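Local coordinates for magnetosome protein MamA (PDB 3AS8) that is a magnetosome-associated tetratricopeptide-repeat protein that recognises copies of itself and probably serves as a scaffold for protein complexes at the magnetosome, at residues V118-N122 with L123-D127; T80-G83 with L84-Q88. One frame throughout, in Å; residues are numbered along the deposited sequence.

Interaction 1 of 2, residues V118-N122 with L123-D127; sequences VALDN and LGRFD
The Phe-126 ring meets Asp-121 at its edge, where the carboxyl carbon CG lies in the ring plane and OD2 comes 3.7 Å from CD1; carboxylate and ring planes stand 68° apart. Gly-124 O sits over one face, displaced toward the rim, and Asp-121 O approaches the ring obliquely, 3.3 Å from CE1. With CG set anti to the backbone N (chi1 178°), Asp-121 extends its carboxylate past this edge, and OD2 accepts a hydrogen bond from Ser-153 on helix 144-156. Residues 122-125 form the turn that joins the two helices. Leu-123 N bonds to Ala-119 O, closing the last regular helical turn, after which Gly-124 N reaches Asp-121 O at 3.0 Å and Arg-125 N reaches Leu-120 O at 3.0 Å. The aliphatic part of Arg-125 crosses Leu-120 at about a right angle, CD to CD2 4.1 Å. At the end of helix 110-122, Asn-122 folds back onto the preceding turn, where ND2 and its own backbone N reach Val-118 O from opposite faces of the carbonyl plane. The positive phi of Gly-124 (78°) and the bonds returning into the final turn make this a Schellman motif, leading directly to Arg-125 as N-cap of helix 126-139: the tight helix-turn-helix link of a tetratricopeptide-repeat array.

Interaction 2 of 2, residues T80-G83 with L84-Q88; sequences TVLG and LTYVQ
Helix 76-88 belongs to the tetratricopeptide-repeat superhelix, and in its C-terminal half Leu-82 and Tyr-86, one turn apart, meet in a CH-pi contact. Leu-82 CD1 lies over one face of the phenol ring, 3.8 Å from the centroid and 20° off the ring normal, while CG rests 3.6 Å from CE2. Leu-82 CG is anti to its backbone N (chi1 -179°), which swings the branched end along the helix and over the ring. Tyr-86 OH is hydrogen-bonded to Glu-66 OE1 of helix 58-71, which ties the far end of the ring to that helix. Such packing is how a repeat array is built: Leu-82 also touches Leu-65 and Ile-69 of helix 58-71 and Leu-98 of helix 92-105, and Tyr-86 touches Leu-94 and Ala-95, so the pair lies between helices 58-71 and 92-105. Elsewhere round the helix, Thr-85 turns its hydroxyl back on the preceding turn. Its OG1, anti to the carbonyl carbon, donates to Val-81 O at 2.9 Å from above the carbonyl plane, and Thr-85 N takes the same oxygen at 2.8 Å, so two donors from one residue hold that acceptor. Thr-80 and Leu-84 run side by side in the same direction, with CG2 3.8 Å from CD1, and both touch helix 110-122: Thr-80 packs on Val-112, Leu-84 on Asn-111 and Arg-115.

How the interactions relate
Interaction 2 comes first along the chain, within helix 76-88; interaction 1 follows at the junction between helices 110-122 and 126-139. Their centres are 16 Å apart and their nearest atoms about 5 Å, without touching. Both fall in the tetratricopeptide-repeat region, yet they occupy different settings: 80-88 lies about 4 Å from the centre of the chain and is partly buried, whereas 118-127 is a surface contact 16 Å from that centre. Helix 92-105 bridges them, since it packs against side chains of both, and helix 110-122 carries the first half of interaction 1 while also touching Thr-80 and Leu-84. Interaction 2 is thus internal to one helix whose side chains pack against its neighbours, and interaction 1 is a turn joining two helices.

Interaction 1 of 2, residues V118-N122 with L123-D127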
ATOM      1  N   VAL A 118      -6.563   8.329  -2.338  1.00 16.57           N
ATOM      2  CA  VAL A 118      -6.790   8.741  -0.987  1.00 16.54           C
ATOM      3  C   VAL A 118      -5.701   9.677  -0.547  1.00 17.93           C
ATOM      4  O   VAL A 118      -5.996  10.640   0.147  1.00 19.11           O
ATOM      5  CB  VAL A 118      -6.870   7.556   0.038  1.00 17.00           C
ATOM      6  CG1 VAL A 118      -7.044   8.059   1.468  1.00 15.02           C
ATOM      7  CG2 VAL A 118      -8.118   6.666  -0.271  1.00 16.92           C
ATOM      8  N   ALA A 119      -4.468   9.409  -0.947  1.00 17.39           N
ATOM      9  CA  ALA A 119      -3.345  10.230  -0.505  1.00 18.73           C
ATOM     10  C   ALA A 119      -3.439  11.616  -1.086  1.00 18.15           C
ATOM     11  O   ALA A 119      -3.251  12.617  -0.360  1.00 20.55           O
ATOM     12  CB  ALA A 119      -1.954   9.574  -0.866  1.00 15.94           C
ATOM     13  N   LEU A 120      -3.686  11.671  -2.376  1.00 17.50           N
ATOM     14  CA  LEU A 120      -3.894  12.908  -3.139  1.00 17.93           C
ATOM     15  C   LEU A 120      -5.034  13.730  -2.554  1.00 19.01           C
ATOM     16  O   LEU A 120      -4.864  14.954  -2.319  1.00 22.30           O
ATOM     17  CB  LEU A 120      -4.119  12.589  -4.617  1.00 16.78           C
ATOM     18  CG  LEU A 120      -2.900  12.078  -5.386  1.00 17.85           C
ATOM     19  CD1 LEU A 120      -3.337  11.413  -6.715  1.00 17.21           C
ATOM     20  CD2 LEU A 120      -1.787  13.107  -5.659  1.00 17.57           C
ATOM     21  N   ASP A 121      -6.170  13.084  -2.243  1.00 20.03           N
ATOM     22  CA  ASP A 121      -7.295  13.776  -1.641  1.00 21.81           C
ATOM     23  C   ASP A 121      -6.906  14.396  -0.305  1.00 23.05           C
ATOM     24  O   ASP A 121      -7.267  15.565   0.011  1.00 23.74           O
ATOM     25  CB  ASP A 121      -8.501  12.866  -1.481  1.00 23.33           C
ATOM     26  CG  ASP A 121      -9.681  13.560  -0.807  1.00 28.20           C
ATOM     27  OD1 ASP A 121      -9.586  13.833   0.398  1.00 32.04           O
ATOM     28  OD2 ASP A 121     -10.721  13.823  -1.479  1.00 32.17           O
ATOM     29  N   ASN A 122      -6.149  13.639   0.489  1.00 22.53           N
ATOM     30  CA  ASN A 122      -5.697  14.162   1.791  1.00 23.58           C
ATOM     31  C   ASN A 122      -4.785  15.324   1.701  1.00 22.91           C
ATOM     32  O   ASN A 122      -4.830  16.191   2.599  1.00 24.91           O
ATOM     33  CB  ASN A 122      -5.104  13.078   2.697  1.00 23.32           C
ATOM     34  CG  ASN A 122      -6.205  12.280   3.351  1.00 26.70           C
ATOM     35  OD1 ASN A 122      -6.825  12.789   4.253  1.00 32.96           O
ATOM     36  ND2 ASN A 122      -6.543  11.086   2.811  1.00 26.43           N
ATOM     37  N   LEU A 123      -4.024  15.385   0.626  1.00 24.92           N
ATOM     38  CA  LEU A 123      -3.125  16.450   0.351  1.00 25.33           C
ATOM     39  C   LEU A 123      -3.799  17.641  -0.304  1.00 25.16           C
ATOM     40  O   LEU A 123      -3.088  18.583  -0.688  1.00 25.88           O
ATOM     41  CB  LEU A 123      -1.982  15.965  -0.538  1.00 26.38           C
ATOM     42  CG  LEU A 123      -1.006  14.944   0.088  1.00 29.43           C
ATOM     43  CD1 LEU A 123      -0.074  14.196  -0.924  1.00 25.67           C
ATOM     44  CD2 LEU A 123      -0.174  15.716   1.139  1.00 30.54           C
ATOM     45  N   GLY A 124      -5.122  17.581  -0.486  1.00 23.70           N
ATOM     46  CA  GLY A 124      -5.850  18.681  -1.104  1.00 26.02           C
ATOM     47  C   GLY A 124      -5.736  18.776  -2.639  1.00 26.57           C
ATOM     48  O   GLY A 124      -6.182  19.759  -3.204  1.00 26.13           O
ATOM     49  N   ARG A 125      -5.221  17.722  -3.295  1.00 25.27           N
ATOM     50  CA  ARG A 125      -5.070  17.624  -4.742  1.00 25.08           C
ATOM     51  C   ARG A 125      -6.324  16.902  -5.300  1.00 24.47           C
ATOM     52  O   ARG A 125      -6.262  15.752  -5.741  1.00 22.85           O
ATOM     53  CB  ARG A 125      -3.775  16.835  -5.037  1.00 27.69           C
ATOM     54  CG  ARG A 125      -2.550  17.608  -4.569  1.00 31.10           C
ATOM     55  CD  ARG A 125      -1.173  17.061  -4.957  1.00 37.46           C
ATOM     56  NE  ARG A 125      -0.243  18.166  -5.243  0.50 41.74           N
ATOM     57  CZ  ARG A 125       0.441  18.879  -4.340  0.50 45.52           C
ATOM     58  NH1 ARG A 125       0.327  18.651  -3.033  0.50 46.50           N
ATOM     59  NH2 ARG A 125       1.258  19.837  -4.757  0.50 46.88           N
ATOM     60  N   PHE A 126      -7.454  17.586  -5.264  1.00 22.07           N
ATOM     61  CA  PHE A 126      -8.737  16.916  -5.497  1.00 22.25           C
ATOM     62  C   PHE A 126      -8.927  16.449  -6.941  1.00 21.87           C
ATOM     63  O   PHE A 126      -9.445  15.388  -7.141  1.00 19.44           O
ATOM     64  CB  PHE A 126      -9.887  17.780  -5.022  1.00 22.55           C
ATOM     65  CG  PHE A 126      -9.772  18.170  -3.533  1.00 24.53           C
ATOM     66  CD1 PHE A 126      -9.775  17.196  -2.554  1.00 25.48           C
ATOM     67  CD2 PHE A 126      -9.727  19.488  -3.144  1.00 28.49           C
ATOM     68  CE1 PHE A 126      -9.686  17.521  -1.222  1.00 26.46           C
ATOM     69  CE2 PHE A 126      -9.655  19.842  -1.771  1.00 29.53           C
ATOM     70  CZ  PHE A 126      -9.639  18.842  -0.836  1.00 28.95           C
ATOM     71  N   ASP A 127      -8.467  17.234  -7.920  1.00 23.84           N
ATOM     72  CA  ASP A 127      -8.637  16.871  -9.343  1.00 25.24           C
ATOM     73  C   ASP A 127      -7.764  15.679  -9.638  1.00 22.60           C
ATOM     74  O   ASP A 127      -8.204  14.756 -10.277  1.00 19.76           O
ATOM     75  CB  ASP A 127      -8.283  18.016 -10.275  1.00 27.24           C
ATOM     76  CG  ASP A 127      -9.420  19.062 -10.370  1.00 32.68           C
ATOM     77  OD1 ASP A 127     -10.552  18.649 -10.518  1.00 35.73           O
ATOM     78  OD2 ASP A 127      -9.165  20.263 -10.242  1.00 43.26           O
TER

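Interaction 2 of 2, residues T80-G83 with L84-Q88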
ATOM      1  N   THR A  80       5.743  -0.902  -3.048  1.00 18.03           N
ATOM      2  CA  THR A  80       4.342  -1.241  -2.753  1.00 17.98           C
ATOM      3  C   THR A  80       4.114  -1.283  -1.257  1.00 18.48           C
ATOM      4  O   THR A  80       3.226  -0.559  -0.716  1.00 16.22           O
ATOM      5  CB  THR A  80       3.921  -2.564  -3.411  1.00 18.77           C
ATOM      6  OG1 THR A  80       4.205  -2.498  -4.799  1.00 19.68           O
ATOM      7  CG2 THR A  80       2.411  -2.863  -3.227  1.00 20.73           C
ATOM      8  N   VAL A  81       4.948  -2.045  -0.536  1.00 17.93           N
ATOM      9  CA  VAL A  81       4.834  -2.134   0.935  0.50 18.75           C
ATOM     10  C   VAL A  81       4.976  -0.771   1.569  1.00 17.92           C
ATOM     11  O   VAL A  81       4.170  -0.314   2.380  1.00 17.65           O
ATOM     12  CB  VAL A  81       5.980  -2.974   1.580  0.50 20.76           C
ATOM     13  CG1 VAL A  81       5.694  -3.110   3.106  0.50 20.69           C
ATOM     14  CG2 VAL A  81       6.119  -4.332   0.897  0.50 21.14           C
ATOM     15  N   LEU A  82       6.066  -0.105   1.208  1.00 17.70           N
ATOM     16  CA  LEU A  82       6.371   1.120   1.860  1.00 17.20           C
ATOM     17  C   LEU A  82       5.308   2.186   1.538  1.00 17.52           C
ATOM     18  O   LEU A  82       4.835   2.855   2.435  1.00 17.93           O
ATOM     19  CB  LEU A  82       7.727   1.621   1.484  1.00 17.41           C
ATOM     20  CG  LEU A  82       8.267   2.903   2.071  1.00 15.28           C
ATOM     21  CD1 LEU A  82       8.168   2.834   3.655  1.00 17.90           C
ATOM     22  CD2 LEU A  82       9.761   3.204   1.497  1.00 16.49           C
ATOM     23  N   GLY A  83       4.921   2.307   0.268  1.00 19.58           N
ATOM     24  CA  GLY A  83       3.889   3.275  -0.135  1.00 18.22           C
ATOM     25  C   GLY A  83       2.594   2.991   0.574  1.00 19.48           C
ATOM     26  O   GLY A  83       1.969   3.893   1.116  1.00 20.50           O
ATOM     27  N   LEU A  84       2.150   1.744   0.581  1.00 17.80           N
ATOM     28  CA  LEU A  84       0.936   1.423   1.331  1.00 18.49           C
ATOM     29  C   LEU A  84       1.021   1.701   2.834  1.00 18.59           C
ATOM     30  O   LEU A  84       0.015   2.108   3.479  1.00 19.15           O
ATOM     31  CB  LEU A  84       0.480  -0.058   1.068  1.00 17.20           C
ATOM     32  CG  LEU A  84       0.044  -0.280  -0.396  1.00 17.74           C
ATOM     33  CD1 LEU A  84      -0.230  -1.787  -0.700  1.00 18.67           C
ATOM     34  CD2 LEU A  84      -1.194   0.665  -0.708  1.00 18.88           C
ATOM     35  N   THR A  85       2.195   1.414   3.401  1.00 18.59           N
ATOM     36  CA  THR A  85       2.396   1.625   4.817  1.00 19.27           C
ATOM     37  C   THR A  85       2.332   3.116   5.141  1.00 17.92           C
ATOM     38  O   THR A  85       1.682   3.481   6.111  1.00 17.61           O
ATOM     39  CB  THR A  85       3.667   0.986   5.385  1.00 19.62           C
ATOM     40  OG1 THR A  85       3.598  -0.431   5.190  1.00 22.26           O
ATOM     41  CG2 THR A  85       3.727   1.208   6.897  1.00 21.63           C
ATOM     42  N   TYR A  86       2.953   3.952   4.327  1.00 17.78           N
ATOM     43  CA  TYR A  86       2.834   5.400   4.509  1.00 18.31           C
ATOM     44  C   TYR A  86       1.400   5.920   4.552  1.00 18.83           C
ATOM     45  O   TYR A  86       1.018   6.758   5.446  1.00 19.85           O
ATOM     46  CB  TYR A  86       3.639   6.103   3.463  1.00 19.00           C
ATOM     47  CG  TYR A  86       5.146   6.095   3.650  1.00 19.75           C
ATOM     48  CD1 TYR A  86       5.761   6.203   4.918  1.00 25.04           C
ATOM     49  CD2 TYR A  86       5.954   6.204   2.544  1.00 24.10           C
ATOM     50  CE1 TYR A  86       7.197   6.303   5.021  1.00 24.66           C
ATOM     51  CE2 TYR A  86       7.322   6.312   2.630  1.00 23.13           C
ATOM     52  CZ  TYR A  86       7.942   6.379   3.856  1.00 25.90           C
ATOM     53  OH  TYR A  86       9.340   6.465   3.851  1.00 29.27           O
ATOM     54  N   VAL A  87       0.542   5.425   3.638  1.00 19.68           N
ATOM     55  CA  VAL A  87      -0.850   5.871   3.660  1.00 19.29           C
ATOM     56  C   VAL A  87      -1.435   5.465   5.020  1.00 19.59           C
ATOM     57  O   VAL A  87      -2.198   6.241   5.661  1.00 19.99           O
ATOM     58  CB  VAL A  87      -1.702   5.222   2.503  1.00 21.16           C
ATOM     59  CG1 VAL A  87      -3.169   5.642   2.693  1.00 19.96           C
ATOM     60  CG2 VAL A  87      -1.077   5.548   1.137  1.00 16.29           C
ATOM     61  N   GLN A  88      -1.140   4.242   5.465  1.00 20.08           N
ATOM     62  CA  GLN A  88      -1.711   3.774   6.731  1.00 23.01           C
ATOM     63  C   GLN A  88      -1.315   4.694   7.916  1.00 22.96           C
ATOM     64  O   GLN A  88      -2.095   4.905   8.796  1.00 22.93           O
ATOM     65  CB  GLN A  88      -1.295   2.336   7.055  1.00 22.91           C
ATOM     66  CG  GLN A  88      -2.194   1.326   6.384  1.00 24.53           C
ATOM     67  CD  GLN A  88      -1.642  -0.038   6.422  1.00 27.09           C
ATOM     68  OE1 GLN A  88      -0.436  -0.264   6.617  1.00 27.66           O
ATOM     69  NE2 GLN A  88      -2.527  -0.985   6.234  1.00 33.25           N
TER